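Local atomic coordinates of START domain-containing protein 10 (Homo sapiens, PDB entry 6SER), a protein that binds phosphatidylcholine and phosphatidylethanolamine and transfers them between membranes, preferring species with a palmitoyl or stearoyl chain at sn-1 and an unsaturated chain at sn-2. Residues Thr46-Val56 with Gln205-Lys213; Lys67-Pro78 with Lys179-Gln188. One frame throughout, in Å; residues are numbered along the deposited sequence.

Overall arrangement
Both contacts involve one curved sheet of the START domain; contact 1 adds the helix 197-227, and contact 2 lies within the sheet. Contact 1 packs the hairpin 46-56 against that helix; contact 2 pairs strand 68-74 with strand 181-190, the next strands along the same sheet. Their centres lie 10 Å apart. Backbone bonds probably join them directly: W55 N is 2.8 Å from K69 O, and S53 O is 2.9 Å from R71 N. M212 of the helix packs on C70, M72, I183 and Y185. Triethylene glycol lies about 4 Å from the side chains of A208 and Y185, and di(hydroxyethyl)ether about 3 Å from that of Y185; both probably come from the crystallisation liquor but may mark the lipid pocket.

Contact 1 (Thr46-Val56 with Gln205-Lys213); sequences TYSRAGVSVWV and QFLAPKAMK
The Y47 ring presents one face to the pyrrolidine of P209, whose CG stands 4.2 Å from the ring centroid and only 10° off the ring normal, a CH-pi contact over the centre of the face. Toward the OH end of the ring, CE1 also meets P209 CB. The ring belongs to a β-hairpin of the START domain, strands 46-49 and 52-56 joined by a type I' turn from R49 to V52. Against it packs segment 205-213 of helix 197-227, its axis 8.6 Å from that of strand 52-56 at closest approach, at 145°. The helix is kinked here, since N of P209 and N of K210 make no bond to the preceding turn. V52 and V54 alternate with S53 and W55, which point away from the helix, and so direct their methyls to it. V52 CG1, anti to the backbone N (chi1 179°), reaches P209 CB at 3.7 Å, while V52 CG2 lies 4.1 Å from K213 CE. V54 splits its branches: CG2 meets P209 CD at 3.9 Å and also A208 CB, whereas CG1 rests on the aliphatic part of Q205. Within the hairpin, T46 and Y47 both face V54 in a classic β bulge, which lets these two consecutive residues both point toward the helix. At the bulge, T46 OG1 gives a weak hydrogen bond to Q205 OE1 at 3.3 Å.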
loop_
_atom_site.group_PDB
_atom_site.type_symbol
_atom_site.label_atom_id
_atom_site.label_comp_id
_atom_site.label_asym_id
_atom_site.label_seq_id
_atom_site.Cartn_x
_atom_site.Cartn_y
_atom_site.Cartn_z
ATOM N N THR A 46 10.881 -15.674 7.280
ATOM C CA THR A 46 11.372 -16.143 5.992
ATOM C C THR A 46 12.690 -15.496 5.591
ATOM O O THR A 46 13.458 -16.092 4.831
ATOM C CB THR A 46 10.297 -15.872 4.915
ATOM O OG1 THR A 46 9.358 -16.959 4.891
ATOM C CG2 THR A 46 10.891 -15.657 3.532
ATOM N N TYR A 47 12.979 -14.305 6.112
ATOM C CA TYR A 47 14.178 -13.550 5.794
ATOM C C TYR A 47 14.437 -12.603 6.957
ATOM O O TYR A 47 13.505 -12.191 7.653
ATOM C CB TYR A 47 14.003 -12.798 4.463
ATOM C CG TYR A 47 15.113 -11.836 4.093
ATOM C CD1 TYR A 47 15.149 -10.549 4.618
ATOM C CD2 TYR A 47 16.102 -12.200 3.187
ATOM C CE1 TYR A 47 16.152 -9.661 4.277
ATOM C CE2 TYR A 47 17.110 -11.311 2.833
ATOM C CZ TYR A 47 17.127 -10.044 3.383
ATOM O OH TYR A 47 18.126 -9.152 3.048
ATOM N N SER A 48 15.714 -12.277 7.176
ATOM C CA SER A 48 16.105 -11.370 8.253
ATOM C C SER A 48 17.572 -10.983 8.127
ATOM O O SER A 48 18.458 -11.720 8.574
ATOM C CB SER A 48 15.854 -12.003 9.623
ATOM O OG SER A 48 16.185 -11.103 10.666
ATOM N N ARG A 49 17.836 -9.826 7.528
ATOM C CA ARG A 49 19.199 -9.371 7.294
ATOM C C ARG A 49 19.200 -7.853 7.248
ATOM O O ARG A 49 18.425 -7.256 6.495
ATOM C CB ARG A 49 19.756 -9.951 5.983
ATOM C CG ARG A 49 21.128 -9.414 5.573
ATOM C CD ARG A 49 21.644 -10.088 4.301
ATOM N NE ARG A 49 22.974 -9.608 3.917
ATOM C CZ ARG A 49 23.216 -8.756 2.923
ATOM N NH1 ARG A 49 24.461 -8.384 2.656
ATOM N NH2 ARG A 49 22.218 -8.278 2.187
ATOM N N ALA A 50 20.058 -7.238 8.059
ATOM C CA ALA A 50 20.279 -5.794 8.016
ATOM C C ALA A 50 18.987 -5.026 8.298
ATOM O O ALA A 50 18.596 -4.126 7.549
ATOM C CB ALA A 50 20.887 -5.373 6.673
ATOM N N GLY A 51 18.317 -5.400 9.389
ATOM C CA GLY A 51 17.126 -4.710 9.841
ATOM C C GLY A 51 15.857 -4.958 9.044
ATOM O O GLY A 51 14.804 -4.433 9.421
ATOM N N VAL A 52 15.911 -5.726 7.960
ATOM C CA VAL A 52 14.733 -6.060 7.166
ATOM C C VAL A 52 14.376 -7.519 7.416
ATOM O O VAL A 52 15.232 -8.402 7.271
ATOM C CB VAL A 52 14.969 -5.817 5.665
ATOM C CG1 VAL A 52 13.730 -6.204 4.873
ATOM C CG2 VAL A 52 15.340 -4.370 5.409
ATOM N N SER A 53 13.116 -7.772 7.774
ATOM C CA SER A 53 12.615 -9.135 7.926
ATOM C C SER A 53 11.313 -9.312 7.155
ATOM O O SER A 53 10.526 -8.373 6.998
ATOM C CB SER A 53 12.401 -9.503 9.397
ATOM O OG SER A 53 12.059 -8.363 10.156
ATOM N N VAL A 54 11.097 -10.539 6.683
ATOM C CA VAL A 54 9.916 -10.920 5.915
ATOM C C VAL A 54 9.246 -12.104 6.609
ATOM O O VAL A 54 9.912 -13.091 6.943
ATOM C CB VAL A 54 10.277 -11.270 4.458
ATOM C CG1 VAL A 54 9.029 -11.654 3.654
ATOM C CG2 VAL A 54 11.001 -10.114 3.799
ATOM N N TRP A 55 7.937 -11.997 6.835
ATOM C CA TRP A 55 7.121 -13.081 7.358
ATOM C C TRP A 55 6.059 -13.482 6.338
ATOM O O TRP A 55 5.717 -12.719 5.429
ATOM C CB TRP A 55 6.413 -12.701 8.664
ATOM C CG TRP A 55 7.290 -12.477 9.853
ATOM C CD1 TRP A 55 7.556 -13.365 10.862
ATOM C CD2 TRP A 55 7.988 -11.272 10.186
ATOM N NE1 TRP A 55 8.385 -12.788 11.792
ATOM C CE2 TRP A 55 8.665 -11.503 11.402
ATOM C CE3 TRP A 55 8.109 -10.027 9.574
ATOM C CZ2 TRP A 55 9.451 -10.536 12.012
ATOM C CZ3 TRP A 55 8.893 -9.066 10.179
ATOM C CH2 TRP A 55 9.548 -9.323 11.389
ATOM N N VAL A 56 5.595 -14.696 6.454
ATOM C CA VAL A 56 4.579 -15.204 5.589
ATOM C C VAL A 56 3.535 -15.828 6.483
ATOM O O VAL A 56 3.870 -16.386 7.472
ATOM C CB VAL A 56 5.178 -16.193 4.606
ATOM C CG1 VAL A 56 4.117 -16.801 3.750
ATOM C CG2 VAL A 56 6.161 -15.501 3.710
ATOM N N GLN A 205 7.735 -12.529 -1.879
ATOM C CA GLN A 205 8.647 -12.760 -0.762
ATOM C C GLN A 205 10.075 -12.397 -1.132
ATOM O O GLN A 205 10.789 -11.757 -0.348
ATOM C CB GLN A 205 8.591 -14.225 -0.369
ATOM C CG GLN A 205 8.288 -14.508 1.050
ATOM C CD GLN A 205 7.902 -15.946 1.191
ATOM O OE1 GLN A 205 8.689 -16.771 1.649
ATOM N NE2 GLN A 205 6.685 -16.273 0.758
ATOM N N PHE A 206 10.506 -12.808 -2.326
ATOM C CA PHE A 206 11.897 -12.657 -2.730
ATOM C C PHE A 206 12.263 -11.201 -2.982
ATOM O O PHE A 206 13.398 -10.793 -2.717
ATOM C CB PHE A 206 12.150 -13.498 -3.980
ATOM C CG PHE A 206 13.553 -13.411 -4.501
ATOM C CD1 PHE A 206 13.867 -12.562 -5.557
ATOM C CD2 PHE A 206 14.559 -14.187 -3.945
ATOM C CE1 PHE A 206 15.159 -12.483 -6.044
ATOM C CE2 PHE A 206 15.855 -14.115 -4.425
ATOM C CZ PHE A 206 16.156 -13.259 -5.477
ATOM N N LEU A 207 11.334 -10.413 -3.503
ATOM C CA LEU A 207 11.617 -9.037 -3.873
ATOM C C LEU A 207 11.283 -8.047 -2.768
ATOM O O LEU A 207 11.696 -6.885 -2.852
ATOM C CB LEU A 207 10.836 -8.671 -5.138
ATOM C CG LEU A 207 11.192 -9.447 -6.404
ATOM C CD1 LEU A 207 10.171 -9.152 -7.495
ATOM C CD2 LEU A 207 12.595 -9.083 -6.864
ATOM N N ALA A 208 10.552 -8.484 -1.745
ATOM C CA ALA A 208 10.091 -7.571 -0.703
ATOM C C ALA A 208 11.225 -6.806 -0.034
ATOM O O ALA A 208 11.130 -5.570 0.050
ATOM C CB ALA A 208 9.248 -8.343 0.321
ATOM N N PRO A 209 12.300 -7.442 0.455
ATOM C CA PRO A 209 13.370 -6.647 1.082
ATOM C C PRO A 209 13.978 -5.622 0.147
ATOM O O PRO A 209 14.357 -4.534 0.597
ATOM C CB PRO A 209 14.399 -7.710 1.509
ATOM C CG PRO A 209 14.085 -8.906 0.685
ATOM C CD PRO A 209 12.606 -8.886 0.499
ATOM N N LYS A 210 14.064 -5.922 -1.149
ATOM C CA LYS A 210 14.643 -4.961 -2.078
ATOM C C LYS A 210 13.726 -3.761 -2.275
ATOM O O LYS A 210 14.193 -2.621 -2.375
ATOM C CB LYS A 210 14.928 -5.632 -3.418
ATOM C CG LYS A 210 15.781 -4.782 -4.335
ATOM C CD LYS A 210 15.346 -4.915 -5.782
ATOM C CE LYS A 210 16.189 -4.022 -6.676
ATOM N NZ LYS A 210 15.611 -3.890 -8.041
ATOM N N ALA A 211 12.420 -4.002 -2.342
ATOM C CA ALA A 211 11.472 -2.910 -2.516
ATOM C C ALA A 211 11.453 -1.995 -1.297
ATOM O O ALA A 211 11.320 -0.774 -1.431
ATOM C CB ALA A 211 10.085 -3.482 -2.790
ATOM N N MET A 212 11.588 -2.570 -0.098
ATOM C CA MET A 212 11.578 -1.760 1.114
ATOM C C MET A 212 12.819 -0.885 1.203
ATOM O O MET A 212 12.740 0.265 1.655
ATOM C CB MET A 212 11.481 -2.657 2.346
ATOM C CG MET A 212 10.173 -3.426 2.452
ATOM S SD MET A 212 8.804 -2.382 2.987
ATOM C CE MET A 212 9.289 -2.036 4.679
ATOM N N LYS A 213 13.978 -1.414 0.799
ATOM C CA LYS A 213 15.193 -0.614 0.881
ATOM C C LYS A 213 15.210 0.476 -0.180
ATOM O O LYS A 213 15.772 1.551 0.054
ATOM C CB LYS A 213 16.433 -1.505 0.779
ATOM C CG LYS A 213 16.964 -1.970 2.150
ATOM C CD LYS A 213 17.203 -0.769 3.084
ATOM C CE LYS A 213 17.663 -1.172 4.487
ATOM N NZ LYS A 213 17.766 0.002 5.415
#

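Contact 2 (Lys67-Pro78 with Lys179-Gln188); sequences KIKCRMECCDVP and KSCVITYLAQ
This is an antiparallel β-strand pairing between strands 68-74 and 181-188, neighbours within the curved START sheet; strand 52-57 flanks the first and strand 161-175 the second. The strand directions differ by 168°, and hydrogen-bonded pairs I68-A187, C70-Y185, M72-I183 and C74-C181 supply eight backbone bonds. The shortest join C70 N to Y185 O and Y185 N to C70 O, both 2.7 Å. The side chains of these pairs lie on the face turned toward helices 197-227 and 79-87; C70 and M72 touch M212. On it the M72 and I183 side chains lie side by side, M72 CE 3.8 Å from I183 CG2, and I183 also packs on L82 and L86 of helix 79-87. The other face carries K69, R71, E73, V182, T184 and L186. V182 CG1 sits 3.5 Å above the plane of the R71 guanidinium, toward its rim; R71, extended from CG to NE, carries the group there, and chi4 of -79° sets its turn. V182 CG2 meets E73 CG at 3.6 Å. K69 NZ leads away to a hydrogen bond with C37 O. A curved, largely antiparallel sheet with a long C-terminal helix against one face is the helix-grip fold of START domains.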
loop_
_atom_site.group_PDB
_atom_site.type_symbol
_atom_site.label_atom_id
_atom_site.label_comp_id
_atom_site.label_asym_id
_atom_site.label_seq_id
_atom_site.Cartn_x
_atom_site.Cartn_y
_atom_site.Cartn_z
ATOM N N LYS A 67 -0.739 -13.961 2.606
ATOM C CA LYS A 67 -0.426 -12.633 3.107
ATOM C C LYS A 67 1.059 -12.543 3.434
ATOM O O LYS A 67 1.649 -13.479 3.976
ATOM C CB LYS A 67 -1.262 -12.322 4.344
ATOM C CG LYS A 67 -2.749 -12.586 4.156
ATOM C CD LYS A 67 -3.563 -12.184 5.389
ATOM C CE LYS A 67 -3.708 -10.670 5.478
ATOM N NZ LYS A 67 -5.127 -10.220 5.348
ATOM N N ILE A 68 1.663 -11.408 3.086
ATOM C CA ILE A 68 3.090 -11.156 3.260
ATOM C C ILE A 68 3.245 -9.983 4.216
ATOM O O ILE A 68 2.448 -9.040 4.186
ATOM C CB ILE A 68 3.777 -10.858 1.908
ATOM C CG1 ILE A 68 3.487 -11.974 0.902
ATOM C CG2 ILE A 68 5.280 -10.656 2.071
ATOM C CD1 ILE A 68 3.804 -13.378 1.408
ATOM N N LYS A 69 4.265 -10.043 5.065
ATOM C CA LYS A 69 4.561 -8.984 6.020
ATOM C C LYS A 69 6.047 -8.673 5.947
ATOM O O LYS A 69 6.876 -9.588 5.962
ATOM C CB LYS A 69 4.172 -9.387 7.445
ATOM C CG LYS A 69 4.491 -8.322 8.477
ATOM C CD LYS A 69 4.487 -8.865 9.898
ATOM C CE LYS A 69 3.131 -9.399 10.293
ATOM N NZ LYS A 69 3.125 -9.730 11.739
ATOM N N CYS A 70 6.394 -7.395 5.850
ATOM C CA CYS A 70 7.798 -7.002 5.778
ATOM C C CYS A 70 8.040 -5.815 6.699
ATOM O O CYS A 70 7.374 -4.782 6.579
ATOM C CB CYS A 70 8.215 -6.682 4.339
ATOM S SG CYS A 70 10.021 -6.538 4.134
ATOM N N ARG A 71 9.000 -5.966 7.605
ATOM C CA ARG A 71 9.310 -4.988 8.635
ATOM C C ARG A 71 10.714 -4.445 8.401
ATOM O O ARG A 71 11.638 -5.204 8.092
ATOM C CB ARG A 71 9.199 -5.632 10.022
ATOM C CG ARG A 71 9.331 -4.705 11.204
ATOM C CD ARG A 71 8.991 -5.452 12.488
ATOM N NE ARG A 71 9.212 -4.663 13.699
ATOM C CZ ARG A 71 10.404 -4.461 14.257
ATOM N NH1 ARG A 71 11.496 -4.975 13.701
ATOM N NH2 ARG A 71 10.509 -3.738 15.368
ATOM N N MET A 72 10.873 -3.130 8.528
ATOM C CA MET A 72 12.166 -2.509 8.269
ATOM C C MET A 72 12.449 -1.409 9.280
ATOM O O MET A 72 11.653 -0.479 9.439
ATOM C CB MET A 72 12.238 -1.941 6.855
ATOM C CG MET A 72 13.425 -1.024 6.657
ATOM S SD MET A 72 13.544 -0.485 4.954
ATOM C CE MET A 72 12.137 0.626 4.860
ATOM N N GLU A 73 13.593 -1.514 9.943
ATOM C CA GLU A 73 14.026 -0.536 10.927
ATOM C C GLU A 73 14.740 0.600 10.208
ATOM O O GLU A 73 15.692 0.364 9.455
ATOM C CB GLU A 73 14.942 -1.193 11.954
ATOM C CG GLU A 73 14.434 -1.102 13.379
ATOM C CD GLU A 73 15.204 -2.001 14.334
ATOM O OE1 GLU A 73 16.418 -1.763 14.531
ATOM O OE2 GLU A 73 14.590 -2.949 14.880
ATOM N N CYS A 74 14.275 1.825 10.425
ATOM C CA CYS A 74 14.854 3.013 9.802
ATOM C C CYS A 74 15.514 3.828 10.908
ATOM O O CYS A 74 14.836 4.531 11.666
ATOM C CB CYS A 74 13.791 3.818 9.063
ATOM S SG CYS A 74 13.082 2.968 7.650
ATOM N N CYS A 75 16.837 3.726 11.007
ATOM C CA CYS A 75 17.519 4.337 12.140
ATOM C C CYS A 75 17.652 5.846 11.996
ATOM O O CYS A 75 17.745 6.539 13.015
ATOM C CB CYS A 75 18.901 3.705 12.334
ATOM S SG CYS A 75 20.120 4.198 11.104
ATOM N N ASP A 76 17.628 6.376 10.765
ATOM C CA ASP A 76 17.948 7.780 10.529
ATOM C C ASP A 76 16.904 8.498 9.678
ATOM O O ASP A 76 17.218 9.533 9.080
ATOM C CB ASP A 76 19.331 7.909 9.885
ATOM C CG ASP A 76 19.457 7.103 8.612
ATOM O OD1 ASP A 76 20.389 7.375 7.829
ATOM O OD2 ASP A 76 18.616 6.204 8.386
ATOM N N VAL A 77 15.677 7.984 9.593
ATOM C CA VAL A 77 14.600 8.768 8.988
ATOM C C VAL A 77 13.428 8.817 9.963
ATOM O O VAL A 77 13.051 7.789 10.543
ATOM C CB VAL A 77 14.184 8.228 7.605
ATOM C CG1 VAL A 77 15.407 7.858 6.773
ATOM C CG2 VAL A 77 13.221 7.061 7.707
ATOM N N PRO A 78 12.852 9.988 10.215
ATOM C CA PRO A 78 11.724 10.070 11.146
ATOM C C PRO A 78 10.438 9.545 10.523
ATOM O O PRO A 78 10.291 9.457 9.302
ATOM C CB PRO A 78 11.623 11.569 11.456
ATOM C CG PRO A 78 12.225 12.238 10.276
ATOM C CD PRO A 78 13.281 11.313 9.733
ATOM N N LYS A 179 14.038 11.356 14.499
ATOM C CA LYS A 179 14.918 10.874 13.434
ATOM C C LYS A 179 14.928 9.357 13.239
ATOM O O LYS A 179 15.812 8.856 12.541
ATOM C CB LYS A 179 16.364 11.343 13.636
ATOM C CG LYS A 179 16.542 12.856 13.695
ATOM C CD LYS A 179 17.974 13.205 14.085
ATOM C CE LYS A 179 18.191 14.706 14.158
ATOM N NZ LYS A 179 19.507 15.031 14.781
ATOM N N SER A 180 13.982 8.602 13.805
ATOM C CA SER A 180 13.975 7.161 13.562
ATOM C C SER A 180 12.558 6.601 13.651
ATOM O O SER A 180 11.690 7.149 14.336
ATOM C CB SER A 180 14.890 6.417 14.549
ATOM O OG SER A 180 14.319 6.382 15.844
ATOM N N CYS A 181 12.344 5.469 12.975
ATOM C CA CYS A 181 11.040 4.817 12.988
ATOM C C CYS A 181 11.200 3.362 12.560
ATOM O O CYS A 181 12.265 2.937 12.102
ATOM C CB CYS A 181 10.046 5.538 12.072
ATOM S SG CYS A 181 10.495 5.404 10.326
ATOM N N VAL A 182 10.117 2.602 12.723
ATOM C CA VAL A 182 9.990 1.252 12.185
ATOM C C VAL A 182 8.726 1.208 11.337
ATOM O O VAL A 182 7.669 1.678 11.771
ATOM C CB VAL A 182 9.929 0.189 13.301
ATOM C CG1 VAL A 182 9.700 -1.200 12.719
ATOM C CG2 VAL A 182 11.202 0.217 14.143
ATOM N N ILE A 183 8.828 0.654 10.133
ATOM C CA ILE A 183 7.682 0.540 9.238
ATOM C C ILE A 183 7.431 -0.932 8.945
ATOM O O ILE A 183 8.363 -1.676 8.616
ATOM C CB ILE A 183 7.887 1.329 7.934
ATOM C CG1 ILE A 183 6.658 1.184 7.026
ATOM C CG2 ILE A 183 9.163 0.896 7.224
ATOM C CD1 ILE A 183 6.678 2.051 5.805
ATOM N N THR A 184 6.172 -1.346 9.075
ATOM C CA THR A 184 5.741 -2.693 8.731
ATOM C C THR A 184 4.788 -2.605 7.548
ATOM O O THR A 184 3.772 -1.903 7.613
ATOM C CB THR A 184 5.065 -3.375 9.919
ATOM O OG1 THR A 184 5.977 -3.413 11.028
ATOM C CG2 THR A 184 4.633 -4.795 9.543
ATOM N N TYR A 185 5.130 -3.299 6.469
ATOM C CA TYR A 185 4.294 -3.401 5.280
ATOM C C TYR A 185 3.582 -4.747 5.314
ATOM O O TYR A 185 4.216 -5.786 5.529
ATOM C CB TYR A 185 5.152 -3.259 4.025
ATOM C CG TYR A 185 4.545 -3.771 2.738
ATOM C CD1 TYR A 185 3.824 -2.919 1.905
ATOM C CD2 TYR A 185 4.733 -5.093 2.325
ATOM C CE1 TYR A 185 3.283 -3.369 0.705
ATOM C CE2 TYR A 185 4.191 -5.558 1.125
ATOM C CZ TYR A 185 3.474 -4.683 0.317
ATOM O OH TYR A 185 2.934 -5.112 -0.873
ATOM N N LEU A 186 2.267 -4.722 5.134
ATOM C CA LEU A 186 1.451 -5.932 5.118
ATOM C C LEU A 186 0.585 -5.901 3.868
ATOM O O LEU A 186 -0.146 -4.930 3.647
ATOM C CB LEU A 186 0.595 -6.026 6.386
ATOM C CG LEU A 186 -0.537 -7.054 6.465
ATOM C CD1 LEU A 186 -0.032 -8.449 6.199
ATOM C CD2 LEU A 186 -1.195 -6.981 7.830
ATOM N N ALA A 187 0.672 -6.948 3.045
ATOM C CA ALA A 187 -0.085 -6.960 1.798
ATOM C C ALA A 187 -0.556 -8.361 1.439
ATOM O O ALA A 187 0.091 -9.362 1.756
ATOM C CB ALA A 187 0.723 -6.427 0.621
ATOM N N GLN A 188 -1.680 -8.398 0.732
ATOM C CA GLN A 188 -2.189 -9.590 0.071
ATOM C C GLN A 188 -2.801 -9.116 -1.246
ATOM O O GLN A 188 -3.893 -8.544 -1.253
ATOM C CB GLN A 188 -3.205 -10.312 0.945
ATOM C CG GLN A 188 -3.706 -11.619 0.350
ATOM C CD GLN A 188 -4.730 -12.290 1.235
ATOM O OE1 GLN A 188 -5.490 -11.621 1.944
ATOM N NE2 GLN A 188 -4.748 -13.622 1.217
#